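Local coordinates for sugar fermentation stimulation protein homolog (Pyrococcus furiosus, PDB 4DAV) that probably binds DNA and pairs an OB-type domain with one related to the PD-(D/E)xK nucleases, at residues E131-V136 and A170-I175; K125-V130 and D166-M171. The protein carries 1 engineered substitution. All blocks are in the same frame, centred on the assembly; numbering follows the deposited sequence.

Contact 1: residues E131-V136 and A170-I175; sequences ETKSAV and AMIVFI
Glu-131 opens the pairing with Met-171: its N donates to Met-171 O at 3.0 Å, and Glu-131 O then accepts from Val-173 N at 2.8 Å. The carboxylate takes a different course. With CG anti to the backbone N and the chain bent at the next bond (chi2 81°), it turns off the 170-175 strand, and OE2 forms a salt bridge of 3.6 Å with Lys-133 NZ, two residues on and on the same face of the sheet. Thr-132 lies on the other face beside Val-173, its CB 3.7 Å from Val-173 O. Lys-133 bonds at both ends of its backbone unit, N to Val-173 O and O from Ile-175 N, the latter nearly straight (168° at the hydrogen). Its CB meets the Phe-174 ring obliquely, 3.6 Å from CD1, while Ile-172 CG1 sits 4.2 Å above one face of that ring, toward its rim. Past Ser-134, Ala-135 N closes the series by donating to Ile-175 O at 2.8 Å. The segment axes differ by 23°, as in a twisted parallel sheet. Glu-131, Thr-132 and Lys-133, with Asp-118 alongside, are consistent with the (D/E)xK and Asp elements of the PD-(D/E)xK motif: Asp-118 OD2 accepts from Thr-132 N, and Glu-131 OE1 makes a weak hydrogen bond with Asp-118 N. Helix 151-165 covers the Glu-131, Lys-133 and Ile-172 face through Leu-160 and His-156, whereas helix 81-94 packs Phe-88 and Gln-84 on the opposite one, against Thr-132, Val-173 and Ile-175. Strand 207-215 flanks 170-175 on its far edge, with backbone bonds from Ile-172 and Phe-174.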
ATOM      1  N   GLU A 131      -3.103  -1.292 -10.884  1.00 51.20           N
ATOM      2  CA  GLU A 131      -3.658  -0.606  -9.722  1.00 49.78           C
ATOM      3  C   GLU A 131      -3.046  -1.239  -8.473  1.00 48.18           C
ATOM      4  O   GLU A 131      -2.925  -2.465  -8.405  1.00 48.00           O
ATOM      5  CB  GLU A 131      -5.175  -0.775  -9.693  1.00 49.91           C
ATOM      6  CG  GLU A 131      -5.882  -0.112  -8.503  1.00 50.92           C
ATOM      7  CD  GLU A 131      -6.115   1.381  -8.681  1.00 51.43           C
ATOM      8  OE1 GLU A 131      -5.522   1.990  -9.594  1.00 51.26           O
ATOM      9  OE2 GLU A 131      -6.899   1.951  -7.893  1.00 53.71           O
ATOM     10  N   THR A 132      -2.643  -0.405  -7.507  1.00 45.79           N
ATOM     11  CA  THR A 132      -2.091  -0.882  -6.238  1.00 43.73           C
ATOM     12  C   THR A 132      -3.063  -0.643  -5.103  1.00 42.23           C
ATOM     13  O   THR A 132      -3.845   0.301  -5.143  1.00 41.62           O
ATOM     14  CB  THR A 132      -0.777  -0.176  -5.870  1.00 43.78           C
ATOM     15  OG1 THR A 132      -0.999   1.236  -5.783  1.00 42.90           O
ATOM     16  CG2 THR A 132       0.318  -0.493  -6.897  1.00 42.94           C
ATOM     17  N   LYS A 133      -3.013  -1.514  -4.097  1.00 40.55           N
ATOM     18  CA  LYS A 133      -3.782  -1.324  -2.870  1.00 39.74           C
ATOM     19  C   LYS A 133      -2.986  -1.715  -1.623  1.00 38.15           C
ATOM     20  O   LYS A 133      -2.201  -2.658  -1.632  1.00 37.70           O
ATOM     21  CB  LYS A 133      -5.111  -2.083  -2.928  1.00 40.04           C
ATOM     22  CG  LYS A 133      -6.114  -1.566  -3.989  1.00 41.81           C
ATOM     23  CD  LYS A 133      -6.624  -0.147  -3.698  1.00 43.19           C
ATOM     24  CE  LYS A 133      -7.454   0.395  -4.859  1.00 44.10           C
ATOM     25  NZ  LYS A 133      -8.127   1.693  -4.547  1.00 43.35           N
ATOM     26  N   SER A 134      -3.199  -0.950  -0.557  1.00 36.94           N
ATOM     27  CA  SER A 134      -2.506  -1.139   0.712  1.00 36.07           C
ATOM     28  C   SER A 134      -3.138  -2.310   1.425  1.00 35.05           C
ATOM     29  O   SER A 134      -4.334  -2.316   1.618  1.00 35.07           O
ATOM     30  CB  SER A 134      -2.642   0.122   1.586  1.00 35.74           C
ATOM     31  OG  SER A 134      -2.110  -0.083   2.892  1.00 35.78           O
ATOM     32  N   ALA A 135      -2.344  -3.302   1.803  1.00 34.96           N
ATOM     33  CA  ALA A 135      -2.854  -4.420   2.588  1.00 34.89           C
ATOM     34  C   ALA A 135      -2.076  -4.507   3.877  1.00 34.82           C
ATOM     35  O   ALA A 135      -1.120  -5.278   3.981  1.00 34.92           O
ATOM     36  CB  ALA A 135      -2.750  -5.724   1.809  1.00 35.09           C
ATOM     37  N   VAL A 136      -2.475  -3.703   4.857  1.00 34.64           N
ATOM     38  CA  VAL A 136      -1.781  -3.678   6.150  1.00 34.55           C
ATOM     39  C   VAL A 136      -2.673  -4.133   7.313  1.00 34.80           C
ATOM     40  O   VAL A 136      -2.274  -4.042   8.469  1.00 34.73           O
ATOM     41  CB  VAL A 136      -1.116  -2.287   6.431  1.00 34.52           C
ATOM     42  CG1 VAL A 136      -0.005  -2.033   5.423  1.00 33.56           C
ATOM     43  CG2 VAL A 136      -2.138  -1.161   6.411  1.00 33.39           C
ATOM     44  N   ALA A 170      -4.888  -5.919 -17.391  1.00 61.45           N
ATOM     45  CA  ALA A 170      -5.198  -5.201 -16.158  1.00 60.18           C
ATOM     46  C   ALA A 170      -4.717  -5.995 -14.933  1.00 59.00           C
ATOM     47  O   ALA A 170      -5.074  -7.164 -14.770  1.00 58.79           O
ATOM     48  CB  ALA A 170      -6.697  -4.948 -16.071  1.00 60.35           C
ATOM     49  N   MET A 171      -3.909  -5.353 -14.086  1.00 57.40           N
ATOM     50  CA  MET A 171      -3.317  -5.995 -12.906  1.00 56.20           C
ATOM     51  C   MET A 171      -3.679  -5.237 -11.625  1.00 54.87           C
ATOM     52  O   MET A 171      -3.923  -4.028 -11.649  1.00 54.52           O
ATOM     53  CB  MET A 171      -1.789  -6.078 -13.048  1.00 56.29           C
ATOM     54  CG  MET A 171      -1.119  -7.016 -12.038  1.00 56.98           C
ATOM     55  SD  MET A 171       0.691  -7.073 -12.068  1.00 58.46           S
ATOM     56  CE  MET A 171       1.041  -7.372 -13.798  1.00 58.42           C
ATOM     57  N   ILE A 172      -3.725  -5.958 -10.508  1.00 53.34           N
ATOM     58  CA  ILE A 172      -3.877  -5.332  -9.200  1.00 51.98           C
ATOM     59  C   ILE A 172      -2.850  -5.913  -8.228  1.00 50.63           C
ATOM     60  O   ILE A 172      -2.777  -7.131  -8.038  1.00 50.73           O
ATOM     61  CB  ILE A 172      -5.317  -5.460  -8.665  1.00 52.15           C
ATOM     62  CG1 ILE A 172      -5.461  -4.724  -7.328  1.00 52.36           C
ATOM     63  CG2 ILE A 172      -5.709  -6.913  -8.525  1.00 52.21           C
ATOM     64  CD1 ILE A 172      -6.890  -4.453  -6.941  1.00 52.13           C
ATOM     65  N   VAL A 173      -2.051  -5.026  -7.636  1.00 48.79           N
ATOM     66  CA  VAL A 173      -0.956  -5.395  -6.739  1.00 47.24           C
ATOM     67  C   VAL A 173      -1.245  -4.956  -5.304  1.00 45.73           C
ATOM     68  O   VAL A 173      -1.249  -3.760  -5.003  1.00 45.56           O
ATOM     69  CB  VAL A 173       0.362  -4.734  -7.189  1.00 46.99           C
ATOM     70  CG1 VAL A 173       1.499  -5.137  -6.273  1.00 46.84           C
ATOM     71  CG2 VAL A 173       0.676  -5.100  -8.631  1.00 47.39           C
ATOM     72  N   PHE A 174      -1.474  -5.920  -4.417  1.00 43.89           N
ATOM     73  CA  PHE A 174      -1.696  -5.615  -3.010  1.00 42.44           C
ATOM     74  C   PHE A 174      -0.347  -5.449  -2.324  1.00 40.89           C
ATOM     75  O   PHE A 174       0.504  -6.327  -2.399  1.00 40.96           O
ATOM     76  CB  PHE A 174      -2.553  -6.697  -2.344  1.00 42.58           C
ATOM     77  CG  PHE A 174      -3.987  -6.683  -2.799  1.00 42.97           C
ATOM     78  CD1 PHE A 174      -4.839  -5.665  -2.398  1.00 42.85           C
ATOM     79  CD2 PHE A 174      -4.478  -7.665  -3.657  1.00 44.85           C
ATOM     80  CE1 PHE A 174      -6.148  -5.618  -2.824  1.00 42.69           C
ATOM     81  CE2 PHE A 174      -5.802  -7.633  -4.090  1.00 44.06           C
ATOM     82  CZ  PHE A 174      -6.635  -6.607  -3.672  1.00 44.17           C
ATOM     83  N   ILE A 175      -0.126  -4.296  -1.699  1.00 39.01           N
ATOM     84  CA  ILE A 175       1.131  -4.062  -0.999  1.00 37.47           C
ATOM     85  C   ILE A 175       0.959  -4.508   0.448  1.00 36.15           C
ATOM     86  O   ILE A 175       0.302  -3.838   1.250  1.00 35.85           O
ATOM     87  CB  ILE A 175       1.576  -2.595  -1.046  1.00 37.44           C
ATOM     88  CG1 ILE A 175       1.476  -2.034  -2.465  1.00 37.70           C
ATOM     89  CG2 ILE A 175       3.009  -2.468  -0.530  1.00 37.17           C
ATOM     90  CD1 ILE A 175       2.292  -2.803  -3.475  1.00 38.94           C
TER

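Contact 2: residues K125-V130 and D166-M171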
ATOM      1  N   LYS A 125       6.133  -6.795 -24.339  1.00 70.97           N
ATOM      2  CA  LYS A 125       4.951  -7.303 -25.037  1.00 70.67           C
ATOM      3  C   LYS A 125       4.027  -6.142 -25.431  1.00 70.21           C
ATOM      4  O   LYS A 125       3.959  -5.778 -26.604  1.00 70.26           O
ATOM      5  CB  LYS A 125       4.188  -8.342 -24.188  1.00 70.75           C
ATOM      6  CG  LYS A 125       5.060  -9.436 -23.553  1.00 70.99           C
ATOM      7  CD  LYS A 125       5.362  -9.153 -22.075  1.00 71.15           C
ATOM      8  CE  LYS A 125       6.694  -9.759 -21.635  1.00 71.32           C
ATOM      9  NZ  LYS A 125       7.170  -9.203 -20.341  1.00 70.53           N
ATOM     10  N   GLY A 126       3.347  -5.546 -24.452  1.00 69.61           N
ATOM     11  CA  GLY A 126       2.409  -4.454 -24.721  1.00 68.99           C
ATOM     12  C   GLY A 126       2.086  -3.585 -23.517  1.00 68.24           C
ATOM     13  O   GLY A 126       2.873  -3.481 -22.574  1.00 68.31           O
ATOM     14  N   GLU A 127       0.908  -2.967 -23.564  1.00 67.26           N
ATOM     15  CA  GLU A 127       0.459  -2.009 -22.556  1.00 66.34           C
ATOM     16  C   GLU A 127      -0.187  -2.757 -21.386  1.00 65.39           C
ATOM     17  O   GLU A 127      -0.912  -3.726 -21.604  1.00 65.40           O
ATOM     18  CB  GLU A 127      -0.561  -1.048 -23.189  1.00 66.34           C
ATOM     19  CG  GLU A 127      -0.453   0.401 -22.742  1.00 66.49           C
ATOM     20  CD  GLU A 127      -1.473   1.302 -23.425  1.00 66.93           C
ATOM     21  OE1 GLU A 127      -2.634   0.865 -23.600  1.00 67.10           O
ATOM     22  OE2 GLU A 127      -1.121   2.452 -23.777  1.00 67.01           O
ATOM     23  N   ILE A 128       0.069  -2.309 -20.157  1.00 64.15           N
ATOM     24  CA  ILE A 128      -0.572  -2.901 -18.970  1.00 63.03           C
ATOM     25  C   ILE A 128      -1.004  -1.841 -17.942  1.00 61.81           C
ATOM     26  O   ILE A 128      -0.288  -0.867 -17.686  1.00 61.74           O
ATOM     27  CB  ILE A 128       0.337  -3.951 -18.294  1.00 62.96           C
ATOM     28  CG1 ILE A 128      -0.434  -4.702 -17.204  1.00 63.38           C
ATOM     29  CG2 ILE A 128       1.579  -3.301 -17.723  1.00 63.00           C
ATOM     30  CD1 ILE A 128       0.322  -5.873 -16.624  1.00 63.46           C
ATOM     31  N   PHE A 129      -2.186  -2.056 -17.370  1.00 60.26           N
ATOM     32  CA  PHE A 129      -2.768  -1.162 -16.385  1.00 59.10           C
ATOM     33  C   PHE A 129      -2.639  -1.797 -15.000  1.00 57.72           C
ATOM     34  O   PHE A 129      -3.257  -2.830 -14.730  1.00 57.38           O
ATOM     35  CB  PHE A 129      -4.248  -0.929 -16.694  1.00 59.27           C
ATOM     36  CG  PHE A 129      -4.496  -0.049 -17.889  1.00 60.18           C
ATOM     37  CD1 PHE A 129      -5.023   1.228 -17.729  1.00 60.43           C
ATOM     38  CD2 PHE A 129      -4.229  -0.502 -19.176  1.00 60.67           C
ATOM     39  CE1 PHE A 129      -5.270   2.041 -18.833  1.00 60.45           C
ATOM     40  CE2 PHE A 129      -4.470   0.309 -20.281  1.00 60.54           C
ATOM     41  CZ  PHE A 129      -4.993   1.580 -20.106  1.00 60.17           C
ATOM     42  N   VAL A 130      -1.839  -1.177 -14.131  1.00 55.95           N
ATOM     43  CA  VAL A 130      -1.635  -1.675 -12.769  1.00 54.45           C
ATOM     44  C   VAL A 130      -2.234  -0.736 -11.724  1.00 52.91           C
ATOM     45  O   VAL A 130      -1.922   0.453 -11.695  1.00 52.61           O
ATOM     46  CB  VAL A 130      -0.148  -1.862 -12.460  1.00 54.44           C
ATOM     47  CG1 VAL A 130       0.036  -2.400 -11.043  1.00 54.29           C
ATOM     48  CG2 VAL A 130       0.479  -2.799 -13.478  1.00 54.51           C
ATOM     49  N   ASP A 166     -12.757  -6.639 -21.977  1.00 69.98           N
ATOM     50  CA  ASP A 166     -12.691  -5.979 -23.280  1.00 69.56           C
ATOM     51  C   ASP A 166     -11.279  -5.999 -23.882  1.00 69.20           C
ATOM     52  O   ASP A 166     -10.851  -5.019 -24.494  1.00 69.17           O
ATOM     53  CB  ASP A 166     -13.211  -4.535 -23.166  1.00 69.52           C
ATOM     54  CG  ASP A 166     -14.607  -4.456 -22.547  1.00 69.53           C
ATOM     55  OD1 ASP A 166     -14.994  -5.389 -21.805  1.00 69.18           O
ATOM     56  OD2 ASP A 166     -15.313  -3.453 -22.793  1.00 69.14           O
ATOM     57  N   GLY A 167     -10.568  -7.117 -23.709  1.00 68.67           N
ATOM     58  CA  GLY A 167      -9.289  -7.354 -24.384  1.00 68.32           C
ATOM     59  C   GLY A 167      -8.135  -6.436 -24.017  1.00 67.99           C
ATOM     60  O   GLY A 167      -7.347  -6.053 -24.890  1.00 68.08           O
ATOM     61  N   LYS A 168      -8.028  -6.090 -22.732  1.00 67.36           N
ATOM     62  CA  LYS A 168      -6.926  -5.259 -22.227  1.00 66.70           C
ATOM     63  C   LYS A 168      -6.261  -5.916 -21.012  1.00 65.92           C
ATOM     64  O   LYS A 168      -6.928  -6.581 -20.218  1.00 65.96           O
ATOM     65  CB  LYS A 168      -7.422  -3.866 -21.830  1.00 66.84           C
ATOM     66  CG  LYS A 168      -8.296  -3.152 -22.866  1.00 67.15           C
ATOM     67  CD  LYS A 168      -7.524  -2.776 -24.131  1.00 67.55           C
ATOM     68  CE  LYS A 168      -6.504  -1.667 -23.894  1.00 67.47           C
ATOM     69  NZ  LYS A 168      -5.876  -1.236 -25.175  1.00 67.16           N
ATOM     70  N   ARG A 169      -4.950  -5.725 -20.876  1.00 64.82           N
ATOM     71  CA  ARG A 169      -4.206  -6.214 -19.715  1.00 64.01           C
ATOM     72  C   ARG A 169      -4.456  -5.311 -18.498  1.00 63.00           C
ATOM     73  O   ARG A 169      -4.258  -4.090 -18.570  1.00 63.11           O
ATOM     74  CB  ARG A 169      -2.704  -6.264 -20.012  1.00 64.10           C
ATOM     75  CG  ARG A 169      -2.306  -7.203 -21.145  1.00 64.48           C
ATOM     76  CD  ARG A 169      -0.818  -7.531 -21.088  1.00 65.22           C
ATOM     77  NE  ARG A 169      -0.474  -8.295 -19.883  1.00 65.67           N
ATOM     78  CZ  ARG A 169       0.763  -8.638 -19.521  1.00 66.17           C
ATOM     79  NH1 ARG A 169       1.814  -8.294 -20.266  1.00 66.47           N
ATOM     80  NH2 ARG A 169       0.953  -9.331 -18.399  1.00 66.03           N
ATOM     81  N   ALA A 170      -4.888  -5.919 -17.391  1.00 61.45           N
ATOM     82  CA  ALA A 170      -5.198  -5.201 -16.158  1.00 60.18           C
ATOM     83  C   ALA A 170      -4.717  -5.995 -14.933  1.00 59.00           C
ATOM     84  O   ALA A 170      -5.074  -7.164 -14.770  1.00 58.79           O
ATOM     85  CB  ALA A 170      -6.697  -4.948 -16.071  1.00 60.35           C
ATOM     86  N   MET A 171      -3.909  -5.353 -14.086  1.00 57.40           N
ATOM     87  CA  MET A 171      -3.317  -5.995 -12.906  1.00 56.20           C
ATOM     88  C   MET A 171      -3.679  -5.237 -11.625  1.00 54.87           C
ATOM     89  O   MET A 171      -3.923  -4.028 -11.649  1.00 54.52           O
ATOM     90  CB  MET A 171      -1.789  -6.078 -13.048  1.00 56.29           C
ATOM     91  CG  MET A 171      -1.119  -7.016 -12.038  1.00 56.98           C
ATOM     92  SD  MET A 171       0.691  -7.073 -12.068  1.00 58.46           S
ATOM     93  CE  MET A 171       1.041  -7.372 -13.798  1.00 58.42           C
TER
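The guanidinium of Arg-169 has Ile-128 CD1 over one face, 3.8 Å above its plane and displaced toward the rim, and Lys-125 CD at its edge, 4.1 Å from NH1. The Phe-129 ring receives Arg-169 O at its edge, 3.6 Å from CD2. That oxygen also accepts the Phe-129 N-H at 3.1 Å, from a donor well above the carbonyl plane. Near its root the arginine chain runs against backbone, CB lying 3.5 Å from Glu-127 O; the bend at chi3 (65°) then turns the flat end over Ile-128, and NH2 forms a salt bridge with Glu-207. An alanine here would remove the guanidinium, which is likely to leave Glu-207 without its charged mate and uncover Ile-128 CD1. Further along, Met-171 N donates to Phe-129 O at 2.7 Å. Met-171 CE comes against Ile-128 CD1, at a spacing (3.3 Å) short enough to be doubtful in detail, and Val-130 lies side by side with Met-171, both pointing the same way. Farther toward the N-terminal ends, Glu-127 OE1 stays 4.2 Å from Lys-168 NZ, too far for a salt bridge. Strand 115-122 borders 127-130 through backbone bonds of Ile-128 with Ile-121 and Val-130 with Tyr-119; helix 151-165 touches Ala-170 and Lys-168, and strand 207-215 meets Met-171.

Both contacts join the same two parallel strands, 127-139 and 170-176, within the nuclease-like domain. Along the chain 125-130 runs directly into 131-136, and 166-171 overlaps 170-175, sharing Ala-170 and Met-171, so contact 2 pairs the leading ends and contact 1 continues inward. Their centres are about 15 Å apart, contact 1 about 7 Å and contact 2 about 21 Å from the centre of the chain. Val-130 CG1 packs on Val-173 CG2 at 3.7 Å. Between the strands the chain passes through strand 142-145 and helix 151-165. The buried contact 1 has its nearest atom about 5 Å from the bound nucleic acid, consistent with a DNA-facing site at this inner end.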